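Long-range contacts in acyl-CoA dehydrogenase (Slackia heliotrinireducens, PDB 4RM7), which is a member of the acyl-CoA dehydrogenase family, with two helical domains and a beta-sheet domain between them in sequence, seen here as a four-subunit assembly: residues 73-78 with 301-306; 248-253 with 321-326; 329-334 with 358-363. All coordinates share one frame; numbering follows the deposited sequence.

Contact 1: residues 73-78 with 301-306; sequences QVLVIE and LVYGAA
V74 and Y303 lie at the heart of this buried, nearly antiparallel helix pair, whose axes run at 151° to each other, 10.7 Å apart at their closest. The two methyls of V74 divide the work: CG1 lies 3.8 Å from CG1 of V302 and also reaches CE2 of Y303 obliquely, while CG2 packs 3.9 Å from CB of A306. A branched valine suits a place with partners on two sides, and the small alanine lets its own helix turn come close. L75 crosses the tyrosine at about a right angle, its CD2 methyl 3.7 Å from CZ of Y303.

The polar part is at the far end of the ring. E78 swings CG anti to its backbone N (chi1 165°) and runs extended, bringing its carboxylate to the ring edge at Y303 OH, the two planes 76° apart. OE1 is modelled too near OH for the type of bond to be certain. OE2 forms a salt bridge with R299, and F71 meets the Y303 ring edge-to-face.

The contact is thus a hydrophobic seam ending in a buried carboxylate, whose negative charge R299 probably balances where the N-terminal and C-terminal helical regions meet.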
loop_
_atom_site.group_PDB
_atom_site.type_symbol
_atom_site.label_atom_id
_atom_site.label_comp_id
_atom_site.label_asym_id
_atom_site.label_seq_id
_atom_site.Cartn_x
_atom_site.Cartn_y
_atom_site.Cartn_z
ATOM N N GLN A 73 18.582 22.846 14.964
ATOM C CA GLN A 73 18.986 21.521 15.399
ATOM C C GLN A 73 18.624 20.450 14.368
ATOM O O GLN A 73 19.403 19.535 14.105
ATOM C CB GLN A 73 18.341 21.200 16.741
ATOM C CG GLN A 73 19.007 21.876 17.921
ATOM C CD GLN A 73 18.237 21.635 19.213
ATOM O OE1 GLN A 73 17.000 21.524 19.201
ATOM N NE2 GLN A 73 18.961 21.539 20.332
ATOM N N VAL A 74 17.436 20.585 13.790
ATOM C CA VAL A 74 16.954 19.686 12.765
ATOM C C VAL A 74 17.813 19.727 11.503
ATOM O O VAL A 74 18.149 18.685 10.924
ATOM C CB VAL A 74 15.500 20.020 12.429
ATOM C CG1 VAL A 74 15.108 19.504 11.052
ATOM C CG2 VAL A 74 14.608 19.455 13.496
ATOM N N LEU A 75 18.191 20.924 11.081
ATOM C CA LEU A 75 19.073 21.044 9.928
ATOM C C LEU A 75 20.421 20.381 10.224
ATOM O O LEU A 75 20.990 19.718 9.352
ATOM C CB LEU A 75 19.266 22.510 9.532
ATOM C CG LEU A 75 18.024 23.268 9.058
ATOM C CD1 LEU A 75 18.366 24.743 8.819
ATOM C CD2 LEU A 75 17.414 22.630 7.797
ATOM N N VAL A 76 20.916 20.532 11.457
ATOM C CA VAL A 76 22.206 19.943 11.826
ATOM C C VAL A 76 22.090 18.424 11.762
ATOM O O VAL A 76 22.867 17.766 11.065
ATOM C CB VAL A 76 22.684 20.400 13.227
ATOM C CG1 VAL A 76 23.797 19.526 13.735
ATOM C CG2 VAL A 76 23.166 21.834 13.193
ATOM N N ILE A 77 21.081 17.871 12.425
ATOM C CA ILE A 77 20.899 16.417 12.453
ATOM C C ILE A 77 20.583 15.809 11.093
ATOM O O ILE A 77 21.141 14.772 10.739
ATOM C CB ILE A 77 19.810 16.035 13.436
ATOM C CG1 ILE A 77 20.254 16.428 14.840
ATOM C CG2 ILE A 77 19.503 14.524 13.358
ATOM C CD1 ILE A 77 19.118 16.652 15.772
ATOM N N GLU A 78 19.719 16.456 10.314
ATOM C CA GLU A 78 19.407 15.938 8.979
ATOM C C GLU A 78 20.666 15.918 8.095
ATOM O O GLU A 78 20.908 14.952 7.382
ATOM C CB GLU A 78 18.297 16.757 8.310
ATOM C CG GLU A 78 18.166 16.526 6.812
ATOM C CD GLU A 78 17.240 17.528 6.098
ATOM O OE1 GLU A 78 17.123 18.682 6.554
ATOM O OE2 GLU A 78 16.631 17.165 5.060
ATOM N N LEU A 301 6.994 17.689 6.988
ATOM C CA LEU A 301 6.434 17.399 8.297
ATOM C C LEU A 301 7.456 17.718 9.375
ATOM O O LEU A 301 7.125 18.341 10.381
ATOM C CB LEU A 301 5.990 15.947 8.411
ATOM C CG LEU A 301 4.767 15.553 7.579
ATOM C CD1 LEU A 301 4.530 14.043 7.667
ATOM C CD2 LEU A 301 3.520 16.292 8.028
ATOM N N VAL A 302 8.705 17.332 9.147
ATOM C CA VAL A 302 9.749 17.567 10.138
ATOM C C VAL A 302 10.019 19.071 10.296
ATOM O O VAL A 302 9.925 19.614 11.403
ATOM C CB VAL A 302 11.022 16.814 9.768
ATOM C CG1 VAL A 302 12.134 17.131 10.749
ATOM C CG2 VAL A 302 10.743 15.328 9.784
ATOM N N TYR A 303 10.278 19.755 9.186
ATOM C CA TYR A 303 10.505 21.200 9.225
ATOM C C TYR A 303 9.324 21.970 9.787
ATOM O O TYR A 303 9.503 22.990 10.469
ATOM C CB TYR A 303 10.813 21.756 7.837
ATOM C CG TYR A 303 12.168 21.376 7.286
ATOM C CD1 TYR A 303 12.645 21.968 6.110
ATOM C CD2 TYR A 303 12.977 20.433 7.923
ATOM C CE1 TYR A 303 13.887 21.635 5.585
ATOM C CE2 TYR A 303 14.226 20.079 7.382
ATOM C CZ TYR A 303 14.659 20.686 6.208
ATOM O OH TYR A 303 15.876 20.387 5.678
ATOM N N GLY A 304 8.115 21.514 9.482
ATOM C CA GLY A 304 6.926 22.227 9.946
ATOM C C GLY A 304 6.811 22.112 11.464
ATOM O O GLY A 304 6.619 23.110 12.159
ATOM N N ALA A 305 6.956 20.893 11.987
ATOM C CA ALA A 305 6.857 20.680 13.429
ATOM C C ALA A 305 7.934 21.488 14.133
ATOM O O ALA A 305 7.678 22.101 15.164
ATOM C CB ALA A 305 6.977 19.187 13.788
ATOM N N ALA A 306 9.133 21.510 13.560
ATOM C CA ALA A 306 10.235 22.233 14.176
ATOM C C ALA A 306 10.004 23.743 14.168
ATOM O O ALA A 306 10.279 24.427 15.157
ATOM C CB ALA A 306 11.533 21.901 13.488
#

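Contact 2: residues 248-253 with 321-326; sequences FTCAAA and LMKYYV
C250 inserts its thiol among M322, K323 and V326, and most of the apolar contact follows from that one side chain. With SG held anti to the carbonyl carbon (chi1 -69°), the sulfur reaches the neighbouring helix, where it meets CE of selenomethionine M322 at 3.6 Å and CB of V326 at 4.1 Å. The M322 chain leaves its backbone extended and then bends at chi3 (74°), folding its terminal methyl against the cysteine. One turn along, V326 CG1 packs 4.1 Å from CB of A253. Alanine and cysteine are compact enough for the two helices, inclined by 32°, to approach within 9.9 Å between axes.

A second kind of contact uses the aliphatic part of a charged residue. K323 lays its methylenes past the thiol, with CD 3.5 Å from SG of C250, and CE passes 4.3 Å from CG2 of T249. Its ammonium goes beyond both segments: NZ donates to the backbone oxygens of Y362, A365 and G367. The hydroxyl of T249 also has its partners outside the two segments, D366 and the G245 carbonyl.

No hydrogen bond joins the two segments directly. The interface therefore coheres by sulfur, selenium and methyl packing, while the lysine's buried charge is met by three carbonyl dipoles from the chain around 362-367, linking that region to helix 316-341 at the border of the apolar core.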
loop_
_atom_site.group_PDB
_atom_site.type_symbol
_atom_site.label_atom_id
_atom_site.label_comp_id
_atom_site.label_asym_id
_atom_site.label_seq_id
_atom_site.Cartn_x
_atom_site.Cartn_y
_atom_site.Cartn_z
ATOM N N PHE A 248 13.897 15.017 16.562
ATOM C CA PHE A 248 15.264 14.589 16.317
ATOM C C PHE A 248 15.332 13.285 15.549
ATOM O O PHE A 248 16.077 13.169 14.580
ATOM C CB PHE A 248 16.013 14.437 17.636
ATOM C CG PHE A 248 16.275 15.731 18.322
ATOM C CD1 PHE A 248 16.092 16.932 17.645
ATOM C CD2 PHE A 248 16.699 15.758 19.648
ATOM C CE1 PHE A 248 16.333 18.130 18.278
ATOM C CE2 PHE A 248 16.943 16.960 20.294
ATOM C CZ PHE A 248 16.755 18.150 19.617
ATOM N N THR A 249 14.552 12.308 15.986
ATOM C CA THR A 249 14.575 10.995 15.367
ATOM C C THR A 249 14.071 11.052 13.931
ATOM O O THR A 249 14.613 10.403 13.030
ATOM C CB THR A 249 13.747 10.006 16.179
ATOM O OG1 THR A 249 14.463 9.703 17.372
ATOM C CG2 THR A 249 13.536 8.728 15.421
ATOM N N CYS A 250 13.056 11.871 13.703
ATOM C CA CYS A 250 12.524 12.001 12.358
ATOM C C CYS A 250 13.498 12.752 11.441
ATOM O O CYS A 250 13.665 12.380 10.278
ATOM C CB CYS A 250 11.144 12.664 12.396
ATOM S SG CYS A 250 9.907 11.535 13.152
ATOM N N ALA A 251 14.169 13.771 11.969
ATOM C CA ALA A 251 15.209 14.451 11.210
ATOM C C ALA A 251 16.344 13.478 10.824
ATOM O O ALA A 251 16.881 13.543 9.714
ATOM C CB ALA A 251 15.754 15.633 12.007
ATOM N N ALA A 252 16.698 12.569 11.732
ATOM C CA ALA A 252 17.701 11.561 11.422
ATOM C C ALA A 252 17.195 10.619 10.342
ATOM O O ALA A 252 17.945 10.248 9.439
ATOM C CB ALA A 252 18.105 10.760 12.690
ATOM N N ALA A 253 15.926 10.230 10.431
ATOM C CA ALA A 253 15.361 9.307 9.453
ATOM C C ALA A 253 15.368 9.939 8.054
ATOM O O ALA A 253 15.711 9.297 7.052
ATOM C CB ALA A 253 13.976 8.919 9.857
ATOM N N LEU A 321 1.739 13.354 14.023
ATOM C CA LEU A 321 1.516 13.008 12.616
ATOM C C LEU A 321 2.857 12.781 11.918
ATOM O O LEU A 321 3.027 11.823 11.190
ATOM C CB LEU A 321 0.707 14.097 11.895
ATOM C CG LEU A 321 -0.743 14.281 12.361
ATOM C CD1 LEU A 321 -1.424 15.381 11.563
ATOM C CD2 LEU A 321 -1.527 12.972 12.258
HETATM N N MSE A 322 3.804 13.675 12.171
HETATM C CA MSE A 322 5.186 13.521 11.754
HETATM C C MSE A 322 5.770 12.161 12.162
HETATM O O MSE A 322 6.291 11.439 11.334
HETATM C CB MSE A 322 6.026 14.657 12.356
HETATM C CG MSE A 322 7.498 14.557 12.071
HETATM SE SE MSE A 322 8.518 15.514 13.408
HETATM C CE MSE A 322 8.290 14.213 14.859
ATOM N N LYS A 323 5.673 11.802 13.433
ATOM C CA LYS A 323 6.273 10.548 13.885
ATOM C C LYS A 323 5.569 9.338 13.283
ATOM O O LYS A 323 6.168 8.286 13.113
ATOM C CB LYS A 323 6.255 10.457 15.418
ATOM C CG LYS A 323 7.035 9.276 15.977
ATOM C CD LYS A 323 8.442 9.240 15.385
ATOM C CE LYS A 323 9.356 8.266 16.121
ATOM N NZ LYS A 323 8.834 6.877 16.122
ATOM N N TYR A 324 4.289 9.484 12.968
ATOM C CA TYR A 324 3.531 8.376 12.397
ATOM C C TYR A 324 4.006 8.091 10.983
ATOM O O TYR A 324 4.088 6.945 10.553
ATOM C CB TYR A 324 2.021 8.690 12.396
ATOM C CG TYR A 324 1.141 7.580 11.849
ATOM C CD1 TYR A 324 0.789 6.498 12.635
ATOM C CD2 TYR A 324 0.652 7.626 10.549
ATOM C CE1 TYR A 324 -0.023 5.482 12.145
ATOM C CE2 TYR A 324 -0.173 6.608 10.039
ATOM C CZ TYR A 324 -0.501 5.544 10.843
ATOM O OH TYR A 324 -1.297 4.528 10.346
ATOM N N TYR A 325 4.339 9.149 10.262
ATOM C CA TYR A 325 4.563 9.015 8.850
ATOM C C TYR A 325 6.024 8.727 8.492
ATOM O O TYR A 325 6.303 7.892 7.640
ATOM C CB TYR A 325 4.089 10.289 8.126
ATOM C CG TYR A 325 4.391 10.262 6.638
ATOM C CD1 TYR A 325 3.552 9.585 5.740
ATOM C CD2 TYR A 325 5.517 10.887 6.134
ATOM C CE1 TYR A 325 3.833 9.548 4.369
ATOM C CE2 TYR A 325 5.801 10.871 4.754
ATOM C CZ TYR A 325 4.959 10.195 3.883
ATOM O OH TYR A 325 5.242 10.189 2.531
ATOM N N VAL A 326 6.946 9.416 9.146
ATOM C CA VAL A 326 8.291 9.555 8.604
ATOM C C VAL A 326 9.175 8.308 8.694
ATOM O O VAL A 326 9.779 7.947 7.695
ATOM C CB VAL A 326 9.034 10.761 9.256
ATOM C CG1 VAL A 326 10.521 10.801 8.824
ATOM C CG2 VAL A 326 8.341 12.053 8.831
#

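Contact 3: residues 329-334 with 358-363; sequences AATEVA and DCRGYQ
A330 opens the contact with its CB methyl, which faces C359 and lies 3.8 Å from SG. The cysteine sulfur stands anti to its own carbonyl carbon (chi1 -70°), the torsion that turns it toward this alanine. Two small side chains meeting here fit the closeness of the helices, whose short axes approach to 8.2 Å and run nearly antiparallel at 162°.

T331 follows at the closest approach of the two backbones, its CA 5.0 Å from that of C359. Its hydroxyl rests over the backbone of the opposite helix, with OG1 3.5 Å from CB of C359. Because chi1 (-56°) leaves OG1 beside the backbone N, the hydroxyl can hydrogen-bond back to the P327 carbonyl one turn earlier. A buried threonine is thus satisfied within its own helix while its methyl also faces the partner segment, CG2 lying 4.3 Å from CD of R360. From the end of 358-363, the extended Q363 brings OE1 to 3.4 Å from OG1 of T331, and its NE2 bonds D369. A334, a turn later, leads on to I355 and W356, which pack against its methyl.

The guanidinium of R360 extends to the third subunit, bonding Q339 and the S335 carbonyl there. Around the pair, A330 also touches A257 and M298, so helix 316-341 here packs against helices 234-270, 282-311 and 351-362, and Y362 of the last also touches helix 234-270.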
loop_
_atom_site.group_PDB
_atom_site.type_symbol
_atom_site.label_atom_id
_atom_site.label_comp_id
_atom_site.label_asym_id
_atom_site.label_seq_id
_atom_site.Cartn_x
_atom_site.Cartn_y
_atom_site.Cartn_z
ATOM N N ALA A 329 7.995 5.844 6.137
ATOM C CA ALA A 329 8.316 6.381 4.818
ATOM C C ALA A 329 9.807 6.273 4.552
ATOM O O ALA A 329 10.222 5.905 3.450
ATOM C CB ALA A 329 7.872 7.805 4.699
ATOM N N ALA A 330 10.611 6.580 5.565
ATOM C CA ALA A 330 12.053 6.510 5.395
ATOM C C ALA A 330 12.494 5.077 5.053
ATOM O O ALA A 330 13.359 4.873 4.190
ATOM C CB ALA A 330 12.756 7.004 6.627
ATOM N N THR A 331 11.884 4.094 5.716
ATOM C CA THR A 331 12.238 2.697 5.499
ATOM C C THR A 331 11.896 2.282 4.072
ATOM O O THR A 331 12.647 1.552 3.443
ATOM C CB THR A 331 11.532 1.759 6.506
ATOM O OG1 THR A 331 11.842 2.183 7.833
ATOM C CG2 THR A 331 12.018 0.332 6.347
ATOM N N GLU A 332 10.777 2.772 3.561
ATOM C CA GLU A 332 10.331 2.431 2.210
ATOM C C GLU A 332 11.267 3.028 1.149
ATOM O O GLU A 332 11.610 2.357 0.154
ATOM C CB GLU A 332 8.884 2.895 1.997
ATOM C CG GLU A 332 7.907 2.216 2.946
ATOM C CD GLU A 332 6.466 2.700 2.818
ATOM O OE1 GLU A 332 6.202 3.648 2.038
ATOM O OE2 GLU A 332 5.599 2.112 3.503
ATOM N N VAL A 333 11.692 4.277 1.365
ATOM C CA VAL A 333 12.673 4.887 0.483
ATOM C C VAL A 333 13.985 4.087 0.461
ATOM O O VAL A 333 14.527 3.758 -0.610
ATOM C CB VAL A 333 12.955 6.341 0.883
ATOM C CG1 VAL A 333 14.109 6.924 0.046
ATOM C CG2 VAL A 333 11.721 7.156 0.671
ATOM N N ALA A 334 14.500 3.774 1.639
ATOM C CA ALA A 334 15.741 3.023 1.703
ATOM C C ALA A 334 15.593 1.651 1.014
ATOM O O ALA A 334 16.472 1.221 0.269
ATOM C CB ALA A 334 16.169 2.865 3.139
ATOM N N ASP A 358 18.667 0.896 9.860
ATOM C CA ASP A 358 18.517 2.053 10.744
ATOM C C ASP A 358 17.084 2.556 10.720
ATOM O O ASP A 358 16.437 2.735 11.770
ATOM C CB ASP A 358 19.449 3.207 10.346
ATOM C CG ASP A 358 20.916 2.893 10.567
ATOM O OD1 ASP A 358 21.243 1.986 11.364
ATOM O OD2 ASP A 358 21.754 3.572 9.940
ATOM N N CYS A 359 16.574 2.803 9.520
ATOM C CA CYS A 359 15.257 3.429 9.422
ATOM C C CYS A 359 14.157 2.538 10.003
ATOM O O CYS A 359 13.236 3.028 10.640
ATOM C CB CYS A 359 14.967 3.797 7.986
ATOM S SG CYS A 359 16.005 5.190 7.416
ATOM N N ARG A 360 14.287 1.225 9.836
ATOM C CA ARG A 360 13.331 0.296 10.428
ATOM C C ARG A 360 13.292 0.469 11.931
ATOM O O ARG A 360 12.239 0.343 12.534
ATOM C CB ARG A 360 13.682 -1.154 10.091
ATOM C CG ARG A 360 12.670 -2.169 10.616
ATOM C CD ARG A 360 11.367 -2.069 9.837
ATOM N NE ARG A 360 10.249 -2.841 10.409
ATOM C CZ ARG A 360 9.633 -2.549 11.554
ATOM N NH1 ARG A 360 10.040 -1.519 12.292
ATOM N NH2 ARG A 360 8.625 -3.306 11.978
ATOM N N GLY A 361 14.446 0.762 12.523
ATOM C CA GLY A 361 14.564 0.977 13.958
ATOM C C GLY A 361 13.872 2.248 14.443
ATOM O O GLY A 361 13.320 2.308 15.536
ATOM N N TYR A 362 13.878 3.273 13.614
ATOM C CA TYR A 362 13.150 4.483 13.930
ATOM C C TYR A 362 11.638 4.253 14.130
ATOM O O TYR A 362 10.968 5.037 14.782
ATOM C CB TYR A 362 13.408 5.509 12.833
ATOM C CG TYR A 362 14.837 6.012 12.817
ATOM C CD1 TYR A 362 15.570 6.128 13.998
ATOM C CD2 TYR A 362 15.459 6.357 11.628
ATOM C CE1 TYR A 362 16.873 6.591 13.987
ATOM C CE2 TYR A 362 16.760 6.827 11.609
ATOM C CZ TYR A 362 17.459 6.947 12.787
ATOM O OH TYR A 362 18.751 7.412 12.758
ATOM N N GLN A 363 11.103 3.164 13.600
ATOM C CA GLN A 363 9.693 2.862 13.811
ATOM C C GLN A 363 9.396 2.420 15.242
ATOM O O GLN A 363 8.231 2.369 15.618
ATOM C CB GLN A 363 9.224 1.801 12.834
ATOM C CG GLN A 363 9.167 2.291 11.395
ATOM C CD GLN A 363 8.555 1.253 10.462
ATOM O OE1 GLN A 363 9.192 0.805 9.513
ATOM N NE2 GLN A 363 7.314 0.868 10.734
#

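How the contacts relate
From the N terminus, contact 1 comes first: helix 70-84 waits for helix 282-311, closing a span of 222 residues that includes the beta-sheet domain. Contact 2 opens within that span, on helix 234-270, and ends beyond it on helix 316-341, so the two loops cross. Both touch the second subunit, and C250 packs on V302, joining them into one core. Contact 3 follows in series, a short return from helix 316-341 to helix 351-362. It shares helix 316-341 with contact 2, and Y362 bridges them by packing on A253. Contacts 1 and 3, their centres about 17 Å apart, do not touch.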